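Local structure of glycoside Hydrolase Family 43_12 (Metagenome, 7JVH) at residues 257-260 against 261-265; 286-289 against 290-293. The protein probably hydrolyses glycosidic bonds in plant cell-wall polysaccharides or their oligosaccharides, as a family 43, subfamily 12 glycoside hydrolase of gut microbial origin. All blocks are in the same frame, centred on the assembly; numbering follows the deposited sequence.

Contact 1: residues 257-260 against 261-265; sequences GGTG and DWHSE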
ATOM      1  N   GLY A 257      -5.051  -9.269 -17.064  1.00 53.20           N
ATOM      2  CA  GLY A 257      -4.014  -8.567 -17.793  1.00 48.38           C
ATOM      3  C   GLY A 257      -2.738  -8.191 -17.049  1.00 53.00           C
ATOM      4  O   GLY A 257      -1.809  -7.668 -17.664  1.00 51.11           O
ATOM      5  N   GLY A 258      -2.679  -8.437 -15.741  1.00 47.29           N
ATOM      6  CA  GLY A 258      -1.500  -8.103 -14.953  1.00 45.83           C
ATOM      7  C   GLY A 258      -1.626  -6.746 -14.304  1.00 55.83           C
ATOM      8  O   GLY A 258      -2.435  -5.932 -14.762  1.00 63.27           O
ATOM      9  N   THR A 259      -0.904  -6.515 -13.199  1.00 61.28           N
ATOM     10  CA  THR A 259      -1.053  -5.273 -12.449  1.00 63.84           C
ATOM     11  C   THR A 259      -0.233  -4.122 -13.053  1.00 64.66           C
ATOM     12  O   THR A 259      -0.093  -3.058 -12.397  1.00 78.29           O
ATOM     13  CB  THR A 259      -0.715  -5.407 -10.930  1.00 68.77           C
ATOM     14  OG1 THR A 259      -1.225  -6.626 -10.409  1.00 77.42           O
ATOM     15  CG2 THR A 259      -1.366  -4.228 -10.192  1.00 54.62           C
ATOM     16  N   GLY A 260       0.245  -4.299 -14.297  1.00 45.94           N
ATOM     17  CA  GLY A 260       0.873  -3.231 -15.057  1.00 51.61           C
ATOM     18  C   GLY A 260       0.009  -2.694 -16.196  1.00 60.77           C
ATOM     19  O   GLY A 260      -1.212  -2.522 -16.048  1.00 59.45           O
ATOM     20  N   ASP A 261       0.656  -2.462 -17.346  1.00 65.70           N
ATOM     21  CA  ASP A 261       0.070  -1.817 -18.524  1.00 63.55           C
ATOM     22  C   ASP A 261      -1.250  -2.352 -19.052  1.00 60.61           C
ATOM     23  O   ASP A 261      -2.021  -1.602 -19.651  1.00 64.49           O
ATOM     24  CB  ASP A 261       1.090  -1.828 -19.672  1.00 61.25           C
ATOM     25  CG  ASP A 261       2.137  -0.766 -19.509  1.00 71.92           C
ATOM     26  OD1 ASP A 261       2.240  -0.200 -18.397  1.00 71.99           O
ATOM     27  OD2 ASP A 261       2.838  -0.480 -20.499  1.00 66.36           O
ATOM     28  N   TRP A 262      -1.498  -3.647 -18.863  1.00 61.54           N
ATOM     29  CA  TRP A 262      -2.677  -4.289 -19.442  1.00 57.73           C
ATOM     30  C   TRP A 262      -3.752  -4.592 -18.389  1.00 49.14           C
ATOM     31  O   TRP A 262      -4.671  -5.373 -18.648  1.00 45.51           O
ATOM     32  CB  TRP A 262      -2.267  -5.546 -20.227  1.00 50.34           C
ATOM     33  CG  TRP A 262      -3.073  -5.736 -21.451  1.00 45.91           C
ATOM     34  CD1 TRP A 262      -3.925  -6.768 -21.726  1.00 53.15           C
ATOM     35  CD2 TRP A 262      -3.147  -4.844 -22.566  1.00 58.01           C
ATOM     36  NE1 TRP A 262      -4.523  -6.579 -22.949  1.00 61.31           N
ATOM     37  CE2 TRP A 262      -4.069  -5.408 -23.491  1.00 61.97           C
ATOM     38  CE3 TRP A 262      -2.525  -3.626 -22.882  1.00 52.77           C
ATOM     39  CZ2 TRP A 262      -4.382  -4.796 -24.709  1.00 58.21           C
ATOM     40  CZ3 TRP A 262      -2.832  -3.015 -24.096  1.00 60.93           C
ATOM     41  CH2 TRP A 262      -3.767  -3.595 -24.992  1.00 66.33           C
ATOM     42  N   HIS A 263      -3.666  -3.918 -17.231  1.00 37.37           N
ATOM     43  CA  HIS A 263      -4.586  -4.156 -16.121  1.00 48.69           C
ATOM     44  C   HIS A 263      -6.020  -3.835 -16.558  1.00 57.68           C
ATOM     45  O   HIS A 263      -6.256  -2.970 -17.415  1.00 59.05           O
ATOM     46  CB  HIS A 263      -4.192  -3.319 -14.893  1.00 52.21           C
ATOM     47  CG  HIS A 263      -4.487  -3.969 -13.570  1.00 54.64           C
ATOM     48  ND1 HIS A 263      -4.500  -3.264 -12.379  1.00 57.31           N
ATOM     49  CD2 HIS A 263      -4.766  -5.253 -13.241  1.00 55.43           C
ATOM     50  CE1 HIS A 263      -4.773  -4.079 -11.378  1.00 39.58           C
ATOM     51  NE2 HIS A 263      -4.934  -5.295 -11.873  1.00 52.96           N
ATOM     52  N   SER A 264      -6.973  -4.567 -15.979  1.00 48.27           N
ATOM     53  CA  SER A 264      -8.396  -4.393 -16.267  1.00 48.98           C
ATOM     54  C   SER A 264      -9.185  -5.187 -15.257  1.00 54.60           C
ATOM     55  O   SER A 264      -8.617  -5.919 -14.467  1.00 69.86           O
ATOM     56  CB  SER A 264      -8.735  -4.906 -17.662  1.00 39.00           C
ATOM     57  OG  SER A 264      -8.795  -6.299 -17.608  1.00 63.94           O
ATOM     58  N   GLU A 265     -10.507  -5.039 -15.287  1.00 54.33           N
ATOM     59  CA  GLU A 265     -11.409  -5.848 -14.490  1.00 39.52           C
ATOM     60  C   GLU A 265     -12.488  -6.385 -15.409  1.00 46.42           C
ATOM     61  O   GLU A 265     -12.996  -5.662 -16.261  1.00 48.51           O
ATOM     62  CB  GLU A 265     -12.034  -5.045 -13.365  1.00 45.36           C
ATOM     63  CG  GLU A 265     -12.647  -5.921 -12.286  1.00 42.79           C
ATOM     64  CD  GLU A 265     -11.648  -6.429 -11.272  1.00 59.34           C
ATOM     65  OE1 GLU A 265     -10.437  -6.073 -11.352  1.00 59.24           O
ATOM     66  OE2 GLU A 265     -12.083  -7.168 -10.375  1.00 59.00           O
TER
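The imidazole of His263 lies with one face over the backbone of Thr259, in the loop that joins the second and third strands (249-255 and 265-270) of one blade of the five-bladed beta-propeller expected of family 43. The CA of Thr259 sits 3.8 Å from the ring centroid and only 7° off the ring normal, a CH-pi contact almost over the middle. The two side chains lie side by side. CG2 of Thr259, turned anti to its own nitrogen, comes to 3.6 Å from His263 CE1 and extends the aliphatic cover, while Thr259 N and, more weakly, OG1 on the other branch bond a glycerol probably from the crystallisation liquor. A histidine suits this place because it can use its face for packing and ND1 for a hydrogen bond with the carbonyl oxygen of Trp301.

The backbone closes through a type I beta turn from Gly260 to His263, in which His263 N donates to Gly260 O at 3.1 Å, with an N-H...O angle of 149°. Glycines make the tight curve possible. Both Gly257 and Gly258 have positive phi angles at which a CB would press on the preceding carbonyl oxygen, and at Gly257 it would also strike Trp262 O. With only a hydrogen on that side, Gly257 CA approaches Trp262 O at 3.4 Å in a C-H...O contact.

Contact 2: residues 286-289 against 290-293; sequences LTQR and HFLH
An ST turn at Thr287 runs directly into a type I beta turn from Gln288 to Phe291, folding the loop between strands 278-279 and 300-308. Thr287 holds OG1 anti to its own nitrogen (chi1 -174°), where it accepts from Arg289 N at 3.0 Å and also bonds His263 O. Phe291 N then closes the second turn on Gln288 O at 3.2 Å. The Gln288 chain, bent at chi2, brings its amide carbon CD to the edge of the Phe291 ring, in the ring plane; NE2 lies 3.6 Å from Phe291 CE2, and the amide and ring planes are 72° apart. The same amide is gripped by three backbone groups: NE2 donates to Thr287 O at 2.8 Å and to Val355 O, and OE1 accepts from Leu357 N. A leucine here would probably leave Thr287 O, Val355 O and Leu357 N each without its side-chain mate. Arg289 and His290 run side by side, Arg289 CG resting over the imidazole face, 3.8 Å from its centroid. Arg289 NH1 bonds Trp262 O; His290 NE2 merely neighbours the guanidinium edge, 3.7 Å from Arg289 NE, and so near a positive charge its protonation would probably be disfavoured.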
ATOM      1  N   LEU A 286     -13.631  -2.210 -16.693  1.00 54.75           N
ATOM      2  CA  LEU A 286     -12.755  -1.202 -16.041  1.00 48.14           C
ATOM      3  C   LEU A 286     -11.313  -1.291 -16.543  1.00 49.35           C
ATOM      4  O   LEU A 286     -10.647  -2.223 -16.179  1.00 60.83           O
ATOM      5  CB  LEU A 286     -12.761  -1.446 -14.538  1.00 42.85           C
ATOM      6  CG  LEU A 286     -11.838  -0.521 -13.761  1.00 43.09           C
ATOM      7  CD1 LEU A 286     -12.436   0.860 -13.683  1.00 48.51           C
ATOM      8  CD2 LEU A 286     -11.594  -1.044 -12.369  1.00 37.71           C
ATOM      9  N   THR A 287     -10.849  -0.319 -17.322  1.00 59.05           N
ATOM     10  CA  THR A 287      -9.449  -0.299 -17.753  1.00 61.49           C
ATOM     11  C   THR A 287      -9.044   1.086 -18.249  1.00 57.77           C
ATOM     12  O   THR A 287      -9.888   1.888 -18.593  1.00 50.46           O
ATOM     13  CB  THR A 287      -9.178  -1.310 -18.888  1.00 49.61           C
ATOM     14  OG1 THR A 287      -7.775  -1.354 -19.166  1.00 44.16           O
ATOM     15  CG2 THR A 287      -9.938  -0.941 -20.165  1.00 39.11           C
ATOM     16  N   GLN A 288      -7.734   1.330 -18.273  1.00 45.17           N
ATOM     17  CA  GLN A 288      -7.137   2.485 -18.925  1.00 44.99           C
ATOM     18  C   GLN A 288      -6.132   2.093 -20.004  1.00 45.91           C
ATOM     19  O   GLN A 288      -5.487   2.966 -20.585  1.00 42.56           O
ATOM     20  CB  GLN A 288      -6.437   3.350 -17.886  1.00 36.70           C
ATOM     21  CG  GLN A 288      -7.362   3.988 -16.860  1.00 52.37           C
ATOM     22  CD  GLN A 288      -8.307   5.011 -17.473  1.00 50.88           C
ATOM     23  OE1 GLN A 288      -7.946   6.180 -17.705  1.00 49.39           O
ATOM     24  NE2 GLN A 288      -9.515   4.563 -17.773  1.00 49.54           N
ATOM     25  N   ARG A 289      -6.033   0.784 -20.296  1.00 58.09           N
ATOM     26  CA  ARG A 289      -4.907   0.233 -21.042  1.00 43.88           C
ATOM     27  C   ARG A 289      -4.786   0.675 -22.497  1.00 53.68           C
ATOM     28  O   ARG A 289      -3.686   0.703 -23.048  1.00 43.38           O
ATOM     29  CB  ARG A 289      -4.906  -1.292 -20.938  1.00 58.12           C
ATOM     30  CG  ARG A 289      -6.003  -2.005 -21.721  1.00 60.84           C
ATOM     31  CD  ARG A 289      -6.047  -3.432 -21.186  1.00 64.65           C
ATOM     32  NE  ARG A 289      -7.118  -4.197 -21.779  1.00 64.76           N
ATOM     33  CZ  ARG A 289      -7.517  -5.398 -21.365  1.00 62.02           C
ATOM     34  NH1 ARG A 289      -6.899  -5.998 -20.350  1.00 64.74           N
ATOM     35  NH2 ARG A 289      -8.540  -6.009 -21.984  1.00 46.83           N
ATOM     36  N   HIS A 290      -5.909   1.064 -23.105  1.00 56.23           N
ATOM     37  CA  HIS A 290      -5.933   1.541 -24.488  1.00 54.06           C
ATOM     38  C   HIS A 290      -5.592   3.031 -24.694  1.00 51.00           C
ATOM     39  O   HIS A 290      -5.840   3.571 -25.758  1.00 58.50           O
ATOM     40  CB  HIS A 290      -7.298   1.213 -25.099  1.00 55.98           C
ATOM     41  CG  HIS A 290      -7.659  -0.238 -25.010  1.00 53.49           C
ATOM     42  ND1 HIS A 290      -7.001  -1.208 -25.734  1.00 56.57           N
ATOM     43  CD2 HIS A 290      -8.604  -0.883 -24.287  1.00 50.84           C
ATOM     44  CE1 HIS A 290      -7.514  -2.391 -25.450  1.00 50.18           C
ATOM     45  NE2 HIS A 290      -8.491  -2.224 -24.578  1.00 62.94           N
ATOM     46  N   PHE A 291      -5.001   3.673 -23.677  1.00 55.37           N
ATOM     47  CA  PHE A 291      -4.555   5.076 -23.732  1.00 62.12           C
ATOM     48  C   PHE A 291      -3.025   5.160 -23.587  1.00 73.00           C
ATOM     49  O   PHE A 291      -2.447   4.494 -22.750  1.00 73.17           O
ATOM     50  CB  PHE A 291      -5.224   5.896 -22.605  1.00 51.55           C
ATOM     51  CG  PHE A 291      -6.716   5.684 -22.484  1.00 45.83           C
ATOM     52  CD1 PHE A 291      -7.514   5.589 -23.616  1.00 46.10           C
ATOM     53  CD2 PHE A 291      -7.318   5.594 -21.248  1.00 51.19           C
ATOM     54  CE1 PHE A 291      -8.882   5.354 -23.514  1.00 42.01           C
ATOM     55  CE2 PHE A 291      -8.688   5.386 -21.132  1.00 53.59           C
ATOM     56  CZ  PHE A 291      -9.481   5.262 -22.260  1.00 41.71           C
ATOM     57  N   LEU A 292      -2.384   5.943 -24.457  1.00 83.76           N
ATOM     58  CA  LEU A 292      -0.941   6.305 -24.368  1.00 78.56           C
ATOM     59  C   LEU A 292      -0.843   7.768 -24.810  1.00 75.30           C
ATOM     60  O   LEU A 292      -0.658   8.066 -25.995  1.00 77.32           O
ATOM     61  CB  LEU A 292      -0.112   5.427 -25.300  1.00 83.14           C
ATOM     62  CG  LEU A 292       1.358   5.743 -25.588  1.00 87.66           C
ATOM     63  CD1 LEU A 292       2.079   6.236 -24.333  1.00100.24           C
ATOM     64  CD2 LEU A 292       2.053   4.500 -26.170  1.00 67.64           C
ATOM     65  N   HIS A 293      -0.976   8.677 -23.843  1.00 72.72           N
ATOM     66  CA  HIS A 293      -1.264  10.087 -24.094  1.00 68.40           C
ATOM     67  C   HIS A 293      -0.202  11.081 -23.567  1.00 70.13           C
ATOM     68  O   HIS A 293      -0.044  11.258 -22.366  1.00 68.44           O
ATOM     69  CB  HIS A 293      -2.638  10.376 -23.503  1.00 57.98           C
ATOM     70  CG  HIS A 293      -3.737   9.550 -24.105  1.00 67.88           C
ATOM     71  ND1 HIS A 293      -3.600   8.869 -25.294  1.00 67.74           N
ATOM     72  CD2 HIS A 293      -5.025   9.370 -23.714  1.00 69.23           C
ATOM     73  CE1 HIS A 293      -4.751   8.289 -25.599  1.00 71.09           C
ATOM     74  NE2 HIS A 293      -5.633   8.584 -24.661  1.00 64.72           N
TER

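Overall arrangement
Contacts 1 and 2 follow in series along the chain, with centres about 10 Å apart. Contact 1 lies towards the surface, in a glycine-rich loop within one blade; contact 2 is partly buried and belongs to the connection from that blade to strand 300-308 of the next. Both contain a type I turn and a CH-pi contact over a histidine, but contact 1 relies on glycine backbone, contact 2 on polar side chains. They interlock: the Trp262 ring of contact 1 makes a cation-pi pair with Arg289 of contact 2 and meets the His290 ring with planes at about 80°.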